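Local structure of trans-2-enoyl-CoA reductase [NADH] (Treponema denticola ATCC 35405, 4GGO) at residues K176-F181 and I291-A296; L295-K300 and S367-A372. The protein catalyses the NADH-dependent reduction of the carbon-carbon double bond of trans-2-enoyl-CoA substrates such as crotonyl-CoA, a step in bacterial fatty acid synthesis. One frame throughout, in Å; residues are numbered along the deposited sequence.

Well into the chain, after the first four strands of the parallel sheet, comes strand 173-178, half of a two-stranded antiparallel hairpin with strand 185-190. Contact 1 closes a loop of 109 residues, bringing this strand against the first turn of helix 291-305. Contact 2 starts where contact 1 stops. It shares Leu-295 and Ala-296, and closes a second loop of 66 residues onto the junction of helices 365-368 and 371-380. The two loops therefore follow one another and meet on helix 291-305. Their centres lie about 8 Å apart, and Leu-371 of contact 2 packs on Val-178 and Pro-180 of contact 1. Together they tie the hairpin and the C-terminal helices to one helix.

Contact 1: residues K176-F181 and I291-A296; sequences KTVDPF and IPLYLA
Lys-176 touches Leu-293 with the base of its side chain: CB lies 3.9 Å from Leu-293 CD2. The rest of the lysine bends at chi3 (-81°), and NZ makes a weak hydrogen bond to Met-357 O. Leu-293 is thus met by the aliphatic root of the lysine. Thr-177 comes next, and its hydroxyl does the touching. OG1 stands 3.3 Å from Pro-292 CG and also nears Pro-292 CD, against the far side of the ring from CA. Rotation about chi1 (-172°) turns OG1 opposite the backbone N and onto the proline. On its other flank, Thr-177 CA rests 4.2 Å from Leu-293 CB. Val-178 adds apolar packing. Its CG1 packs 3.8 Å from Leu-293 CA, over the helix backbone, and also nears CB of Leu-293 and Pro-292. The carbonyl O of Val-178 lies 3.7 Å from Pro-292 CB. No hydrogen bond joins the two segments, and Val-178 N is buried here without a partner. Further on, Asp-179 OD1 accepts from Phe-181 N at 3.0 Å, forming an Asx turn that bends the chain.

The strand crosses the start of the helix at 65°, with their axes 6.0 Å apart. Pro-292 is about 8 Å, side chain to side chain, from Tyr-244, the probable proton donor. A backbone hydrogen bond joins Lys-176 to Val-290, just before the helix. Strand 185-190 backs the contact through Lys-186 and Ile-188 on Thr-177 and Leu-185 on Val-178. Helix 371-380 adds Tyr-374 against Pro-292.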
loop_
_atom_site.group_PDB
_atom_site.type_symbol
_atom_site.label_atom_id
_atom_site.label_comp_id
_atom_site.label_asym_id
_atom_site.label_seq_id
_atom_site.Cartn_x
_atom_site.Cartn_y
_atom_site.Cartn_z
ATOM N N LYS A 176 2.057 -5.264 24.140
ATOM C CA LYS A 176 3.428 -5.672 23.870
ATOM C C LYS A 176 3.861 -5.243 22.472
ATOM O O LYS A 176 3.035 -4.866 21.647
ATOM C CB LYS A 176 3.576 -7.187 24.026
ATOM C CG LYS A 176 3.406 -7.682 25.457
ATOM C CD LYS A 176 4.050 -9.050 25.674
ATOM C CE LYS A 176 3.170 -10.193 25.187
ATOM N NZ LYS A 176 3.776 -11.514 25.535
ATOM N N THR A 177 5.164 -5.281 22.227
ATOM C CA THR A 177 5.714 -5.030 20.901
ATOM C C THR A 177 7.099 -5.651 20.852
ATOM O O THR A 177 7.611 -6.114 21.869
ATOM C CB THR A 177 5.811 -3.525 20.572
ATOM O OG1 THR A 177 6.182 -3.359 19.197
ATOM C CG2 THR A 177 6.852 -2.849 21.451
ATOM N N VAL A 178 7.710 -5.664 19.675
ATOM C CA VAL A 178 9.029 -6.262 19.536
ATOM C C VAL A 178 9.887 -5.479 18.548
ATOM O O VAL A 178 9.400 -5.003 17.522
ATOM C CB VAL A 178 8.934 -7.760 19.129
ATOM C CG1 VAL A 178 8.358 -7.911 17.726
ATOM C CG2 VAL A 178 10.292 -8.438 19.235
ATOM N N ASP A 179 11.160 -5.313 18.888
ATOM C CA ASP A 179 12.120 -4.718 17.972
ATOM C C ASP A 179 12.754 -5.859 17.194
ATOM O O ASP A 179 13.545 -6.623 17.744
ATOM C CB ASP A 179 13.178 -3.924 18.744
ATOM C CG ASP A 179 14.095 -3.120 17.835
ATOM O OD1 ASP A 179 14.635 -3.685 16.861
ATOM O OD2 ASP A 179 14.280 -1.913 18.099
ATOM N N PRO A 180 12.402 -5.980 15.905
ATOM C CA PRO A 180 12.828 -7.096 15.053
ATOM C C PRO A 180 14.340 -7.156 14.846
ATOM O O PRO A 180 14.857 -8.205 14.464
ATOM C CB PRO A 180 12.127 -6.804 13.722
ATOM C CG PRO A 180 11.902 -5.331 13.731
ATOM C CD PRO A 180 11.602 -4.993 15.159
ATOM N N PHE A 181 15.035 -6.049 15.097
ATOM C CA PHE A 181 16.480 -6.001 14.893
ATOM C C PHE A 181 17.274 -6.347 16.152
ATOM O O PHE A 181 18.411 -6.811 16.068
ATOM C CB PHE A 181 16.904 -4.635 14.347
ATOM C CG PHE A 181 16.532 -4.419 12.908
ATOM C CD1 PHE A 181 17.320 -4.935 11.893
ATOM C CD2 PHE A 181 15.394 -3.705 12.570
ATOM C CE1 PHE A 181 16.981 -4.744 10.565
ATOM C CE2 PHE A 181 15.049 -3.509 11.244
ATOM C CZ PHE A 181 15.845 -4.030 10.240
ATOM N N ILE A 291 1.140 -4.256 16.958
ATOM C CA ILE A 291 1.337 -4.495 15.521
ATOM C C ILE A 291 2.626 -5.229 15.096
ATOM O O ILE A 291 2.549 -6.205 14.349
ATOM C CB ILE A 291 1.130 -3.200 14.684
ATOM C CG1 ILE A 291 -0.361 -2.915 14.519
ATOM C CG2 ILE A 291 1.784 -3.323 13.316
ATOM C CD1 ILE A 291 -1.120 -4.019 13.814
ATOM N N PRO A 292 3.804 -4.779 15.568
ATOM C CA PRO A 292 5.021 -5.480 15.136
ATOM C C PRO A 292 5.084 -6.923 15.632
ATOM O O PRO A 292 5.574 -7.793 14.912
ATOM C CB PRO A 292 6.144 -4.658 15.779
ATOM C CG PRO A 292 5.547 -3.314 15.998
ATOM C CD PRO A 292 4.129 -3.593 16.379
ATOM N N LEU A 293 4.594 -7.167 16.843
ATOM C CA LEU A 293 4.572 -8.515 17.399
ATOM C C LEU A 293 3.542 -9.375 16.679
ATOM O O LEU A 293 3.777 -10.554 16.417
ATOM C CB LEU A 293 4.266 -8.481 18.898
ATOM C CG LEU A 293 4.130 -9.848 19.572
ATOM C CD1 LEU A 293 5.419 -10.646 19.435
ATOM C CD2 LEU A 293 3.741 -9.699 21.033
ATOM N N TYR A 294 2.397 -8.779 16.369
ATOM C CA TYR A 294 1.347 -9.468 15.633
ATOM C C TYR A 294 1.818 -9.880 14.241
ATOM O O TYR A 294 1.667 -11.037 13.847
ATOM C CB TYR A 294 0.101 -8.586 15.525
ATOM C CG TYR A 294 -0.913 -9.095 14.527
ATOM C CD1 TYR A 294 -1.645 -10.249 14.780
ATOM C CD2 TYR A 294 -1.144 -8.420 13.335
ATOM C CE1 TYR A 294 -2.574 -10.721 13.873
ATOM C CE2 TYR A 294 -2.074 -8.885 12.420
ATOM C CZ TYR A 294 -2.785 -10.037 12.695
ATOM O OH TYR A 294 -3.712 -10.506 11.793
ATOM N N LEU A 295 2.391 -8.928 13.509
ATOM C CA LEU A 295 2.873 -9.177 12.151
ATOM C C LEU A 295 3.968 -10.236 12.114
ATOM O O LEU A 295 3.955 -11.114 11.255
ATOM C CB LEU A 295 3.383 -7.884 11.512
ATOM C CG LEU A 295 2.324 -6.846 11.138
ATOM C CD1 LEU A 295 2.981 -5.594 10.593
ATOM C CD2 LEU A 295 1.346 -7.423 10.129
ATOM N N ALA A 296 4.914 -10.144 13.042
ATOM C CA ALA A 296 5.986 -11.131 13.139
ATOM C C ALA A 296 5.414 -12.521 13.403
ATOM O O ALA A 296 5.891 -13.517 12.857
ATOM C CB ALA A 296 6.970 -10.742 14.232
#

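Contact 2: residues L295-K300 and S367-A372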
loop_
_atom_site.group_PDB
_atom_site.type_symbol
_atom_site.label_atom_id
_atom_site.label_comp_id
_atom_site.label_asym_id
_atom_site.label_seq_id
_atom_site.Cartn_x
_atom_site.Cartn_y
_atom_site.Cartn_z
ATOM N N LEU A 295 2.391 -8.928 13.509
ATOM C CA LEU A 295 2.873 -9.177 12.151
ATOM C C LEU A 295 3.968 -10.236 12.114
ATOM O O LEU A 295 3.955 -11.114 11.255
ATOM C CB LEU A 295 3.383 -7.884 11.512
ATOM C CG LEU A 295 2.324 -6.846 11.138
ATOM C CD1 LEU A 295 2.981 -5.594 10.593
ATOM C CD2 LEU A 295 1.346 -7.423 10.129
ATOM N N ALA A 296 4.914 -10.144 13.042
ATOM C CA ALA A 296 5.986 -11.131 13.139
ATOM C C ALA A 296 5.414 -12.521 13.403
ATOM O O ALA A 296 5.891 -13.517 12.857
ATOM C CB ALA A 296 6.970 -10.742 14.232
ATOM N N SER A 297 4.384 -12.577 14.240
ATOM C CA SER A 297 3.714 -13.833 14.543
ATOM C C SER A 297 2.867 -14.285 13.359
ATOM O O SER A 297 2.801 -15.475 13.054
ATOM C CB SER A 297 2.842 -13.683 15.789
ATOM O OG SER A 297 3.608 -13.215 16.886
ATOM N N LEU A 298 2.224 -13.327 12.699
ATOM C CA LEU A 298 1.383 -13.609 11.541
ATOM C C LEU A 298 2.213 -14.172 10.396
ATOM O O LEU A 298 1.817 -15.146 9.757
ATOM C CB LEU A 298 0.655 -12.344 11.079
ATOM C CG LEU A 298 -0.347 -12.515 9.934
ATOM C CD1 LEU A 298 -1.572 -13.287 10.408
ATOM C CD2 LEU A 298 -0.748 -11.166 9.356
ATOM N N PHE A 299 3.362 -13.553 10.140
ATOM C CA PHE A 299 4.263 -14.011 9.088
ATOM C C PHE A 299 4.702 -15.446 9.365
ATOM O O PHE A 299 4.750 -16.279 8.462
ATOM C CB PHE A 299 5.497 -13.108 8.984
ATOM C CG PHE A 299 5.199 -11.703 8.521
ATOM C CD1 PHE A 299 3.946 -11.358 8.043
ATOM C CD2 PHE A 299 6.185 -10.730 8.558
ATOM C CE1 PHE A 299 3.678 -10.067 7.619
ATOM C CE2 PHE A 299 5.925 -9.439 8.134
ATOM C CZ PHE A 299 4.670 -9.109 7.663
ATOM N N LYS A 300 5.013 -15.726 10.626
ATOM C CA LYS A 300 5.448 -17.053 11.041
ATOM C C LYS A 300 4.367 -18.099 10.782
ATOM O O LYS A 300 4.621 -19.134 10.165
ATOM C CB LYS A 300 5.816 -17.045 12.523
ATOM C CG LYS A 300 6.380 -18.363 13.028
ATOM C CD LYS A 300 7.711 -18.673 12.365
ATOM C CE LYS A 300 8.424 -19.816 13.065
ATOM N NZ LYS A 300 9.780 -20.051 12.495
ATOM N N SER A 367 13.147 -17.231 17.328
ATOM C CA SER A 367 12.802 -18.604 16.973
ATOM C C SER A 367 11.294 -18.804 16.820
ATOM O O SER A 367 10.844 -19.515 15.922
ATOM C CB SER A 367 13.354 -19.576 18.019
ATOM O OG SER A 367 13.026 -20.915 17.694
ATOM N N LEU A 368 10.520 -18.174 17.700
ATOM C CA LEU A 368 9.070 -18.345 17.710
ATOM C C LEU A 368 8.360 -17.549 16.616
ATOM O O LEU A 368 7.343 -17.992 16.084
ATOM C CB LEU A 368 8.495 -17.966 19.077
ATOM C CG LEU A 368 7.970 -19.105 19.952
ATOM C CD1 LEU A 368 9.095 -20.052 20.345
ATOM C CD2 LEU A 368 7.267 -18.553 21.183
ATOM N N THR A 369 8.888 -16.372 16.294
ATOM C CA THR A 369 8.267 -15.516 15.288
ATOM C C THR A 369 9.196 -15.268 14.108
ATOM O O THR A 369 10.387 -15.576 14.164
ATOM C CB THR A 369 7.840 -14.157 15.876
ATOM O OG1 THR A 369 9.001 -13.399 16.238
ATOM C CG2 THR A 369 6.961 -14.357 17.102
ATOM N N ASP A 370 8.645 -14.704 13.038
ATOM C CA ASP A 370 9.425 -14.420 11.843
ATOM C C ASP A 370 10.013 -13.015 11.903
ATOM O O ASP A 370 9.658 -12.146 11.105
ATOM C CB ASP A 370 8.566 -14.584 10.587
ATOM C CG ASP A 370 9.387 -14.568 9.312
ATOM O OD1 ASP A 370 10.619 -14.761 9.395
ATOM O OD2 ASP A 370 8.799 -14.368 8.226
ATOM N N LEU A 371 10.911 -12.798 12.860
ATOM C CA LEU A 371 11.608 -11.525 12.973
ATOM C C LEU A 371 12.505 -11.317 11.760
ATOM O O LEU A 371 12.733 -10.187 11.333
ATOM C CB LEU A 371 12.434 -11.471 14.260
ATOM C CG LEU A 371 11.647 -11.468 15.572
ATOM C CD1 LEU A 371 12.582 -11.293 16.758
ATOM C CD2 LEU A 371 10.581 -10.382 15.558
ATOM N N ALA A 372 13.005 -12.417 11.207
ATOM C CA ALA A 372 13.829 -12.372 10.005
ATOM C C ALA A 372 13.029 -11.845 8.820
ATOM O O ALA A 372 13.501 -10.990 8.070
ATOM C CB ALA A 372 14.393 -13.751 9.695
HETATM O O HOH W 1 12.046 -18.319 13.319
HETATM O O HOH W 2 10.085 -22.446 14.320
#
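Ala-296 O accepts the hydrogen bond that joins the two segments, from Asp-370 N at 3.0 Å and a fairly straight 164° at the hydrogen. The donor stands above the carbonyl plane. Lys-300 N reaches the same oxygen from the opposite face, at 3.3 Å, so the carbonyl keeps its helical bond and gains a second one. The methyl of Ala-296 touches both Thr-369 CB and Leu-371 CD2, each 3.9 Å away. Ser-297 OG meets Thr-369 CG2, but its hydrogen bond goes to Leu-293 O. Lys-300 lies alongside the end of helix 365-368. CG, opposite the backbone N (chi1 -176°), lies 3.2 Å from Leu-368 O. The bend at chi2 (65°) then takes the rest of the chain past that carbonyl toward Ser-367. NZ donates to two waters, each at 3.0 Å. One can pass a proton on to Ser-367 O, though it has other acceptors in reach; the other bonds Ser-367 O weakly. Asp-370 rests its OD2 3.6 Å from Phe-299 CB.

A second shell fixes these groups. Asp-370 is the N-cap of helix 371-380: OD1 accepts from Gly-373 N, and OD2 forms a salt bridge with Lys-303, one turn beyond Phe-299. Thr-369 OG1 is tied to Ala-365 O. The ring of Phe-299 packs on Val-281, a residue of the NAD(+) site.

The break between helices 365-368 and 371-380 thus docks on one side of helix 291-305. Helix 347-359 meets this helix as well, with Val-353 touching Ser-297, and helix 371-380 also reaches it, with Asp-377 touching Phe-299.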